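Local coordinates for putative immunoglobulin-blocking virulence protein (Mycoplasma mycoides subsp. capri, PDB 7ADK), which probably binds host immunoglobulin and blocks its action as a virulence factor, here in complex with a lipoprotein chain, at residues A[247-252]-A[286-291]; A[260-265]-A[294-299]; A[208-213]-A[239-244]; A[275-278]-A[282-285]. All blocks are in the same frame, centred on the assembly; numbering follows the deposited sequence.

Interaction 1: residues A[247-252]-A[286-291]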
# COMPACT_ATOMS: atom_id res chain seq x y z
N GLU A 247 -2.96 17.61 34.82
CA GLU A 247 -1.88 18.52 34.45
C GLU A 247 -2.18 19.98 34.80
O GLU A 247 -1.26 20.73 35.15
CB GLU A 247 -1.62 18.40 32.94
CG GLU A 247 -0.73 17.22 32.50
CD GLU A 247 -1.25 15.80 32.77
OE1 GLU A 247 -2.45 15.61 33.02
OE2 GLU A 247 -0.42 14.86 32.74
N ARG A 248 -3.45 20.40 34.79
CA ARG A 248 -3.87 21.78 35.05
C ARG A 248 -3.65 22.23 36.49
O ARG A 248 -3.57 23.42 36.77
CB ARG A 248 -5.34 21.94 34.70
CG ARG A 248 -5.68 21.55 33.25
CD ARG A 248 -7.17 21.72 32.99
NE ARG A 248 -7.57 23.12 33.12
CZ ARG A 248 -8.78 23.61 32.99
NH1 ARG A 248 -9.82 22.88 32.81
NH2 ARG A 248 -8.92 24.89 33.01
N TYR A 249 -3.54 21.28 37.41
CA TYR A 249 -3.20 21.49 38.81
C TYR A 249 -1.75 21.07 39.14
O TYR A 249 -1.16 21.63 40.05
CB TYR A 249 -4.18 20.71 39.70
CG TYR A 249 -5.64 20.80 39.29
CD1 TYR A 249 -6.45 21.85 39.74
CD2 TYR A 249 -6.16 19.83 38.42
CE1 TYR A 249 -7.78 21.94 39.29
CE2 TYR A 249 -7.49 19.91 37.98
CZ TYR A 249 -8.29 20.98 38.40
OH TYR A 249 -9.56 21.07 37.94
N LYS A 250 -1.18 20.11 38.40
CA LYS A 250 0.02 19.33 38.78
C LYS A 250 1.25 20.16 39.16
O LYS A 250 1.90 19.87 40.15
CB LYS A 250 0.37 18.35 37.65
CG LYS A 250 1.35 17.27 38.07
CD LYS A 250 1.97 16.48 36.98
CE LYS A 250 2.90 15.36 37.44
NZ LYS A 250 4.21 15.85 37.92
N LYS A 251 1.50 21.26 38.45
CA LYS A 251 2.58 22.22 38.73
C LYS A 251 2.48 22.90 40.11
O LYS A 251 3.50 23.22 40.69
CB LYS A 251 2.62 23.29 37.62
CG LYS A 251 2.98 22.71 36.24
CD LYS A 251 3.11 23.80 35.18
CE LYS A 251 3.36 23.17 33.81
NZ LYS A 251 3.57 24.18 32.74
N MET A 252 1.27 23.06 40.63
CA MET A 252 0.99 23.41 42.03
C MET A 252 0.94 22.17 42.94
O MET A 252 1.45 22.20 44.06
CB MET A 252 -0.31 24.23 42.06
CG MET A 252 -0.96 24.43 43.44
SD MET A 252 0.09 25.08 44.75
CE MET A 252 0.57 26.66 44.04
N TRP A 286 -6.71 13.96 46.45
CA TRP A 286 -7.14 14.59 47.69
C TRP A 286 -6.65 16.04 47.80
O TRP A 286 -7.20 16.81 48.59
CB TRP A 286 -6.74 13.71 48.89
CG TRP A 286 -7.25 14.10 50.24
CD1 TRP A 286 -8.45 13.78 50.76
CD2 TRP A 286 -6.57 14.87 51.27
NE1 TRP A 286 -8.60 14.40 51.98
CE2 TRP A 286 -7.49 15.12 52.32
CE3 TRP A 286 -5.26 15.36 51.44
CZ2 TRP A 286 -7.16 15.92 53.42
CZ3 TRP A 286 -4.90 16.08 52.58
CH2 TRP A 286 -5.86 16.41 53.55
N LEU A 287 -5.67 16.49 47.01
CA LEU A 287 -5.34 17.92 46.92
C LEU A 287 -6.39 18.67 46.09
O LEU A 287 -7.06 19.53 46.63
CB LEU A 287 -3.91 18.18 46.39
CG LEU A 287 -2.73 18.07 47.36
CD1 LEU A 287 -2.94 18.89 48.61
CD2 LEU A 287 -2.40 16.66 47.77
N ILE A 288 -6.61 18.30 44.83
CA ILE A 288 -7.59 18.95 43.95
C ILE A 288 -9.00 18.96 44.55
O ILE A 288 -9.66 19.99 44.52
CB ILE A 288 -7.57 18.34 42.53
CG1 ILE A 288 -7.92 16.84 42.49
CG2 ILE A 288 -6.20 18.57 41.90
CD1 ILE A 288 -7.80 16.16 41.13
N ALA A 289 -9.45 17.87 45.19
CA ALA A 289 -10.75 17.81 45.85
C ALA A 289 -10.86 18.63 47.16
O ALA A 289 -11.92 18.63 47.78
CB ALA A 289 -11.12 16.35 46.05
N ASN A 290 -9.80 19.32 47.60
CA ASN A 290 -9.73 20.15 48.80
C ASN A 290 -9.01 21.51 48.62
O ASN A 290 -8.73 22.17 49.62
CB ASN A 290 -9.07 19.35 49.91
CG ASN A 290 -9.88 18.18 50.42
OD1 ASN A 290 -10.75 18.30 51.26
ND2 ASN A 290 -9.57 17.00 50.00
N LEU A 291 -8.70 21.93 47.40
CA LEU A 291 -8.21 23.28 47.06
C LEU A 291 -9.31 24.33 47.32
O LEU A 291 -10.47 24.10 46.98
CB LEU A 291 -7.79 23.30 45.57
CG LEU A 291 -6.29 23.43 45.28
CD1 LEU A 291 -5.48 22.22 45.72
CD2 LEU A 291 -6.03 23.61 43.79

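Interaction 2: residues A[260-265]-A[294-299]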
# COMPACT_ATOMS: atom_id res chain seq x y z
N ASN A 260 0.52 23.73 50.75
CA ASN A 260 -0.27 23.84 51.97
C ASN A 260 -0.99 25.19 52.11
O ASN A 260 -2.05 25.25 52.72
CB ASN A 260 0.63 23.55 53.17
CG ASN A 260 -0.18 23.27 54.42
OD1 ASN A 260 -1.13 22.51 54.41
ND2 ASN A 260 0.15 23.87 55.52
N PHE A 261 -0.50 26.27 51.50
CA PHE A 261 -1.17 27.57 51.55
C PHE A 261 -2.43 27.69 50.68
O PHE A 261 -3.14 28.69 50.77
CB PHE A 261 -0.14 28.67 51.25
CG PHE A 261 0.88 28.83 52.35
CD1 PHE A 261 0.48 29.35 53.59
CD2 PHE A 261 2.22 28.44 52.16
CE1 PHE A 261 1.41 29.49 54.63
CE2 PHE A 261 3.15 28.59 53.19
CZ PHE A 261 2.75 29.11 54.43
N LEU A 262 -2.74 26.68 49.85
CA LEU A 262 -3.85 26.67 48.88
C LEU A 262 -4.68 25.37 49.02
O LEU A 262 -4.86 24.62 48.07
CB LEU A 262 -3.31 26.92 47.45
CG LEU A 262 -2.49 28.21 47.24
CD1 LEU A 262 -0.98 27.98 47.31
CD2 LEU A 262 -2.75 28.82 45.86
N LYS A 263 -5.11 25.06 50.25
CA LYS A 263 -5.61 23.73 50.66
C LYS A 263 -6.80 23.79 51.66
O LYS A 263 -7.09 22.81 52.34
CB LYS A 263 -4.38 22.92 51.11
CG LYS A 263 -4.55 21.49 51.63
CD LYS A 263 -5.42 20.56 50.78
CE LYS A 263 -5.25 19.17 51.41
NZ LYS A 263 -6.17 18.15 50.90
N SER A 264 -7.52 24.90 51.72
CA SER A 264 -8.75 25.11 52.52
C SER A 264 -8.60 24.78 54.03
O SER A 264 -7.56 25.05 54.63
CB SER A 264 -9.95 24.45 51.83
OG SER A 264 -9.98 23.05 51.97
N GLU A 265 -9.61 24.21 54.70
CA GLU A 265 -9.53 23.73 56.09
C GLU A 265 -8.72 22.43 56.22
O GLU A 265 -8.18 22.14 57.28
CB GLU A 265 -10.96 23.61 56.64
CG GLU A 265 -11.15 22.98 58.03
CD GLU A 265 -11.36 21.45 58.05
OE1 GLU A 265 -11.01 20.75 57.11
OE2 GLU A 265 -11.93 20.93 59.02
N SER A 294 -10.94 30.56 46.44
CA SER A 294 -10.70 31.92 46.92
C SER A 294 -9.23 32.34 46.98
O SER A 294 -8.96 33.53 47.03
CB SER A 294 -11.35 32.06 48.30
OG SER A 294 -10.97 31.01 49.13
N LYS A 295 -8.27 31.41 46.90
CA LYS A 295 -6.82 31.71 46.89
C LYS A 295 -6.25 32.12 45.53
O LYS A 295 -5.10 32.54 45.46
CB LYS A 295 -6.06 30.50 47.46
CG LYS A 295 -6.32 30.31 48.96
CD LYS A 295 -5.61 31.34 49.85
CE LYS A 295 -6.20 31.39 51.26
NZ LYS A 295 -6.26 30.05 51.90
N PHE A 296 -7.00 31.98 44.45
CA PHE A 296 -6.46 32.02 43.08
C PHE A 296 -6.66 33.34 42.33
O PHE A 296 -6.42 33.41 41.13
CB PHE A 296 -6.92 30.78 42.32
CG PHE A 296 -6.37 29.49 42.88
CD1 PHE A 296 -5.04 29.14 42.60
CD2 PHE A 296 -7.15 28.67 43.70
CE1 PHE A 296 -4.50 27.97 43.15
CE2 PHE A 296 -6.62 27.49 44.23
CZ PHE A 296 -5.29 27.13 43.96
N THR A 297 -7.02 34.42 43.01
CA THR A 297 -7.09 35.79 42.47
C THR A 297 -5.70 36.42 42.19
O THR A 297 -5.36 37.49 42.71
CB THR A 297 -7.92 36.68 43.41
OG1 THR A 297 -7.37 36.65 44.70
CG2 THR A 297 -9.38 36.25 43.52
N LYS A 298 -4.84 35.74 41.41
CA LYS A 298 -3.59 36.27 40.83
C LYS A 298 -3.37 35.70 39.43
O LYS A 298 -3.50 34.49 39.23
CB LYS A 298 -2.36 35.97 41.72
CG LYS A 298 -2.35 36.81 43.01
CD LYS A 298 -1.07 36.63 43.83
CE LYS A 298 -1.03 37.53 45.07
NZ LYS A 298 -2.15 37.26 46.02
N ILE A 299 -2.97 36.54 38.48
CA ILE A 299 -2.65 36.17 37.08
C ILE A 299 -1.12 36.11 36.87
O ILE A 299 -0.39 36.98 37.35
CB ILE A 299 -3.31 37.14 36.08
CG1 ILE A 299 -4.85 37.10 36.13
CG2 ILE A 299 -2.85 36.88 34.63
CD1 ILE A 299 -5.50 35.73 35.88

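Interaction 3: residues A[208-213]-A[239-244]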
# COMPACT_ATOMS: atom_id res chain seq x y z
N ASN A 208 -15.44 21.62 36.17
CA ASN A 208 -15.18 20.74 35.04
C ASN A 208 -15.56 19.30 35.35
O ASN A 208 -15.73 18.92 36.50
CB ASN A 208 -13.72 20.86 34.56
CG ASN A 208 -12.70 20.33 35.54
OD1 ASN A 208 -12.60 19.14 35.78
ND2 ASN A 208 -11.90 21.19 36.11
N SER A 209 -15.70 18.47 34.32
CA SER A 209 -16.23 17.12 34.43
C SER A 209 -15.50 16.21 35.44
O SER A 209 -16.17 15.53 36.22
CB SER A 209 -16.28 16.50 33.04
OG SER A 209 -16.88 15.25 33.04
N ILE A 210 -14.17 16.23 35.52
CA ILE A 210 -13.41 15.41 36.49
C ILE A 210 -13.52 15.99 37.91
O ILE A 210 -13.88 15.28 38.85
CB ILE A 210 -11.95 15.20 36.02
CG1 ILE A 210 -11.87 14.17 34.86
CG2 ILE A 210 -10.98 14.81 37.12
CD1 ILE A 210 -12.21 12.72 35.20
N PHE A 211 -13.31 17.29 38.06
CA PHE A 211 -13.43 17.98 39.34
C PHE A 211 -14.83 17.84 39.97
O PHE A 211 -14.96 17.62 41.17
CB PHE A 211 -13.06 19.45 39.12
CG PHE A 211 -12.98 20.27 40.38
CD1 PHE A 211 -14.12 20.90 40.90
CD2 PHE A 211 -11.75 20.41 41.03
CE1 PHE A 211 -14.04 21.66 42.07
CE2 PHE A 211 -11.67 21.17 42.21
CZ PHE A 211 -12.81 21.79 42.73
N ASN A 212 -15.88 17.87 39.16
CA ASN A 212 -17.27 17.70 39.60
C ASN A 212 -17.62 16.25 39.96
O ASN A 212 -18.42 16.02 40.86
CB ASN A 212 -18.21 18.24 38.51
CG ASN A 212 -18.07 19.71 38.21
OD1 ASN A 212 -17.31 20.43 38.80
ND2 ASN A 212 -18.85 20.21 37.30
N VAL A 213 -17.01 15.26 39.31
CA VAL A 213 -17.16 13.85 39.66
C VAL A 213 -16.42 13.52 40.96
O VAL A 213 -16.92 12.73 41.76
CB VAL A 213 -16.71 12.96 38.49
CG1 VAL A 213 -16.53 11.49 38.85
CG2 VAL A 213 -17.76 13.01 37.40
N SER A 239 -9.14 7.04 31.64
CA SER A 239 -7.69 7.22 31.78
C SER A 239 -7.09 8.37 30.96
O SER A 239 -5.98 8.80 31.25
CB SER A 239 -7.00 5.90 31.40
OG SER A 239 -7.33 5.54 30.08
N GLY A 240 -7.80 8.87 29.95
CA GLY A 240 -7.43 10.03 29.14
C GLY A 240 -8.12 11.34 29.49
O GLY A 240 -7.82 12.35 28.86
N ALA A 241 -9.04 11.37 30.46
CA ALA A 241 -9.66 12.60 30.97
C ALA A 241 -9.01 13.06 32.29
O ALA A 241 -8.61 14.22 32.44
CB ALA A 241 -11.15 12.38 31.09
N PHE A 242 -8.82 12.15 33.24
CA PHE A 242 -7.74 12.29 34.19
C PHE A 242 -6.41 12.09 33.43
O PHE A 242 -6.41 11.59 32.31
CB PHE A 242 -7.96 11.31 35.33
CG PHE A 242 -7.04 11.49 36.51
CD1 PHE A 242 -5.89 10.69 36.63
CD2 PHE A 242 -7.33 12.43 37.51
CE1 PHE A 242 -5.07 10.81 37.76
CE2 PHE A 242 -6.50 12.55 38.63
CZ PHE A 242 -5.38 11.73 38.76
N GLN A 243 -5.27 12.54 33.95
CA GLN A 243 -4.03 12.63 33.14
C GLN A 243 -4.19 13.51 31.86
O GLN A 243 -3.49 13.35 30.87
CB GLN A 243 -3.46 11.23 32.86
CG GLN A 243 -1.94 11.21 32.68
CD GLN A 243 -1.21 11.38 34.01
OE1 GLN A 243 -1.29 10.55 34.90
NE2 GLN A 243 -0.47 12.43 34.20
N ASN A 244 -5.16 14.43 31.90
CA ASN A 244 -5.37 15.50 30.93
C ASN A 244 -5.87 16.75 31.67
O ASN A 244 -5.31 17.83 31.53
CB ASN A 244 -6.35 14.98 29.86
CG ASN A 244 -6.58 15.90 28.68
OD1 ASN A 244 -6.32 17.09 28.71
ND2 ASN A 244 -7.09 15.38 27.60

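Interaction 4: residues A[275-278]-A[282-285]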
# COMPACT_ATOMS: atom_id res chain seq x y z
N SER A 275 1.21 10.98 55.16
CA SER A 275 1.83 9.67 55.42
C SER A 275 0.92 8.45 55.17
O SER A 275 1.41 7.33 55.12
CB SER A 275 2.36 9.65 56.86
OG SER A 275 1.31 9.67 57.81
N LYS A 276 -0.39 8.65 55.02
CA LYS A 276 -1.42 7.60 55.09
C LYS A 276 -2.07 7.27 53.73
O LYS A 276 -3.17 6.70 53.71
CB LYS A 276 -2.47 7.96 56.17
CG LYS A 276 -1.93 8.41 57.54
CD LYS A 276 -0.98 7.42 58.24
CE LYS A 276 -1.63 6.13 58.73
NZ LYS A 276 -2.34 6.30 60.01
N PHE A 277 -1.43 7.59 52.61
CA PHE A 277 -1.93 7.28 51.26
C PHE A 277 -1.18 6.12 50.59
O PHE A 277 0.05 6.01 50.65
CB PHE A 277 -1.94 8.52 50.37
CG PHE A 277 -3.07 9.47 50.70
CD1 PHE A 277 -4.39 9.10 50.40
CD2 PHE A 277 -2.81 10.70 51.31
CE1 PHE A 277 -5.45 9.97 50.70
CE2 PHE A 277 -3.87 11.58 51.60
CZ PHE A 277 -5.19 11.21 51.30
N GLN A 278 -1.95 5.25 49.93
CA GLN A 278 -1.46 3.98 49.35
C GLN A 278 -0.85 4.10 47.94
O GLN A 278 -0.20 3.16 47.47
CB GLN A 278 -2.61 2.96 49.33
CG GLN A 278 -3.01 2.43 50.72
CD GLN A 278 -3.64 3.48 51.63
OE1 GLN A 278 -4.50 4.25 51.23
NE2 GLN A 278 -3.20 3.61 52.85
N GLN A 282 -3.95 8.53 44.50
CA GLN A 282 -4.87 8.59 45.65
C GLN A 282 -4.56 9.77 46.58
O GLN A 282 -5.48 10.43 47.04
CB GLN A 282 -4.82 7.28 46.45
CG GLN A 282 -5.41 6.11 45.67
CD GLN A 282 -5.60 4.85 46.51
OE1 GLN A 282 -6.46 4.78 47.37
NE2 GLN A 282 -4.86 3.79 46.29
N GLU A 283 -3.28 10.07 46.81
CA GLU A 283 -2.85 11.34 47.41
C GLU A 283 -3.30 12.56 46.60
O GLU A 283 -4.08 13.36 47.10
CB GLU A 283 -1.33 11.29 47.68
CG GLU A 283 -0.56 12.60 47.93
CD GLU A 283 -1.00 13.51 49.09
OE1 GLU A 283 -2.10 13.37 49.65
OE2 GLU A 283 -0.20 14.41 49.43
N TYR A 284 -2.85 12.76 45.36
CA TYR A 284 -2.92 14.12 44.82
C TYR A 284 -4.31 14.43 44.21
O TYR A 284 -4.69 15.59 44.12
CB TYR A 284 -1.57 14.47 44.17
CG TYR A 284 -1.16 14.12 42.76
CD1 TYR A 284 -0.92 12.78 42.41
CD2 TYR A 284 -0.36 15.07 42.10
CE1 TYR A 284 -0.12 12.41 41.31
CE2 TYR A 284 0.49 14.73 41.04
CZ TYR A 284 0.59 13.39 40.61
OH TYR A 284 1.40 13.06 39.58
N ILE A 285 -5.18 13.41 44.06
CA ILE A 285 -6.66 13.53 44.02
C ILE A 285 -7.22 14.25 45.26
O ILE A 285 -8.12 15.09 45.16
CB ILE A 285 -7.31 12.13 43.87
CG1 ILE A 285 -7.14 11.62 42.42
CG2 ILE A 285 -8.80 12.09 44.23
CD1 ILE A 285 -7.58 10.18 42.16

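Interaction 1: residues A[247-252]-A[286-291]
Apolar contact comes first between Y249 and I288, the two residues whose CA atoms lie closest across the segments, at 7.2 Å. The methyl CG2 of I288 sits over one face of the Y249 ring as a CH-pi contact, 3.9 Å from the ring centroid and 29° off the normal. The methyl is off-centre: I288 CG2 is 3.5 Å from Y249 CG, toward the root of the ring. I288 chi1 (61°) sets CG1 between the backbone N and the carbonyl carbon and turns CG2, anti to the carbonyl carbon, onto the ring. The two side chains cross at about a right angle. A second methyl, L291 CD2, approaches Y249 CD1 obliquely at 4.4 Å.

Polar bonds run beside this contact, not through it. Y249 OH is hydrogen-bonded to L205 O and N208 ND2, which hold the phenol end. Beyond the last turn of helix 280-288, N290 ND2 donates to W286 O at 2.8 Å, on a lone pair in the carbonyl plane.

Y249 of helix 247-253 thus meets I288 near the end of helix 280-288 and L291 just beyond it. F211 and F214 of helix 209-218 reach Y249 and I288 respectively, while I320 of strand 318-320 touches both Y249 and M252.

Interaction 2: residues A[260-265]-A[294-299]
K295 and F296 both meet L262 where two loops come together, one following helix 247-253 and the other leading to helix 301-308; the second loop includes an inverse gamma turn centred on T297. The backbones come nearest at L262 and K295, with 6.2 Å between their CA atoms. In sequence order the contact begins at K295, a residue of a short 3-10 segment. Its CB faces the other loop and lies 4.0 Å from L262 CD2. The rest of the chain, bent at chi2 (-74°) and again at chi4 (52°), curls past the carbonyl of F261 instead of running straight out. K295 NZ ends 3.6 Å from F261 O, which does not count as a hydrogen bond; the ammonium group has its salt bridge with D292.

F296 follows and supplies the buried half of the contact. Its CG is anti to the carbonyl carbon (chi1 -65°), which carries the outer ring atoms to L262: CE1 of F296 is 3.3 Å from CD2 of L262, and CZ of F296 is 4.0 Å from CB of L262. The methyl approaches obliquely, over neither a clear face nor a clear edge. L291, together with F206 and with L193 of helix 182-194, also packs on the F296 side chain, so this one aromatic joins both loops to that helix. T297 then turns the chain, with E186 of the same helix beside it. Across the turn, K298 N reaches back to F296 O in a weak hydrogen bond of 2.8 Å.

Interaction 3: residues A[208-213]-A[239-244]
N208 OD1 receives the backbone N-H groups of I210 and F211; I210 is the residue that touches A241 and F242 across the contact. The stronger bond comes from F211 N, 3.0 Å from N208 OD1 and nearly straight, with an N-H...O angle of 172°. This donor stands above the carbonyl plane, 41° out of it, and so misses the lone-pair direction. I210 N adds a weak bond to the same oxygen. With chi1 at 67°, the N208 amide folds back over these first N-H groups, and its ND2 also donates to G204 O.

These bonds make N208 the N-cap of helix 209-218, and I210 projects from the first turn that they cap. The partner is the irregular loop between helices 227-235 and 247-253, and every contact across is apolar or of van der Waals kind. I210 divides its branches between backbone and ring. Its gamma-1 arm lies against the peptide joining A241 to F242, with I210 CG1 4.0 Å from A241 C, and I210 CD1 equally far from F242 N. A241 CB comes alongside, 4.2 Å from I210 CG1. On the other branch, I210 CG2 stands at the edge of the F242 ring, near its plane, 4.4 Å from F242 CD2. Beyond I210, the F242 side chain packs against N281 and I285 of helix 280-288.

Interaction 4: residues A[275-278]-A[282-285]
F277 and E283 bring the two backbones closest, with CA atoms 5.7 Å apart. The first segment is irregular and F277 itself is extended, while 282-285 belongs to helix 280-288; at that CA distance, the chain just ahead of the helix packs on the helix's own early residues.

The F277 ring lies face-on against the helix backbone: E283 CA is 4.0 Å from the ring centroid and 16° off the normal, a CH-pi contact. Beside it, Q282 O lies 3.7 Å from F277 CE1. E283 bends at chi2 (58°), which brings OE1 over the rim of the same ring face that its CA covers, on the side of F277 CD2 and CE2. Carboxylate and ring planes are 35° apart. Q278 adds a lesser contact, its CB 3.9 Å from Q282 NE2, an amide nitrogen that is hydrogen-bonded to T279 OG1. The W286 ring also meets F277, one helical turn after Q282, and Q278 and S275 pack on Q353 and V351 of the lipoprotein chain.

No hydrogen bond spans the two segments. The contact rests on van der Waals and CH-pi packing, and the F277 ring beneath OE1 gives the E283 carboxylate no hydrogen-bond partner.

How the interactions relate
From the N terminus, interaction 3 closes first, returning the loop after helix 227-235 to the start of helix 209-218. Interaction 1 opens next, at helix 247-253, and interaction 2 opens at 260-265 before interaction 1 has closed; their segments alternate, so the two loops cross. Interaction 4 is a short local closure lying within both. Helix 280-288 serves interactions 1 and 4 and also touches interaction 3. Interactions 1 and 2 are also joined, by a probable hydrogen bond between S264 OG and N290 O. Interactions 2 and 3 do not touch, their centres being about 21 Å apart, and interaction 1 touches all three others.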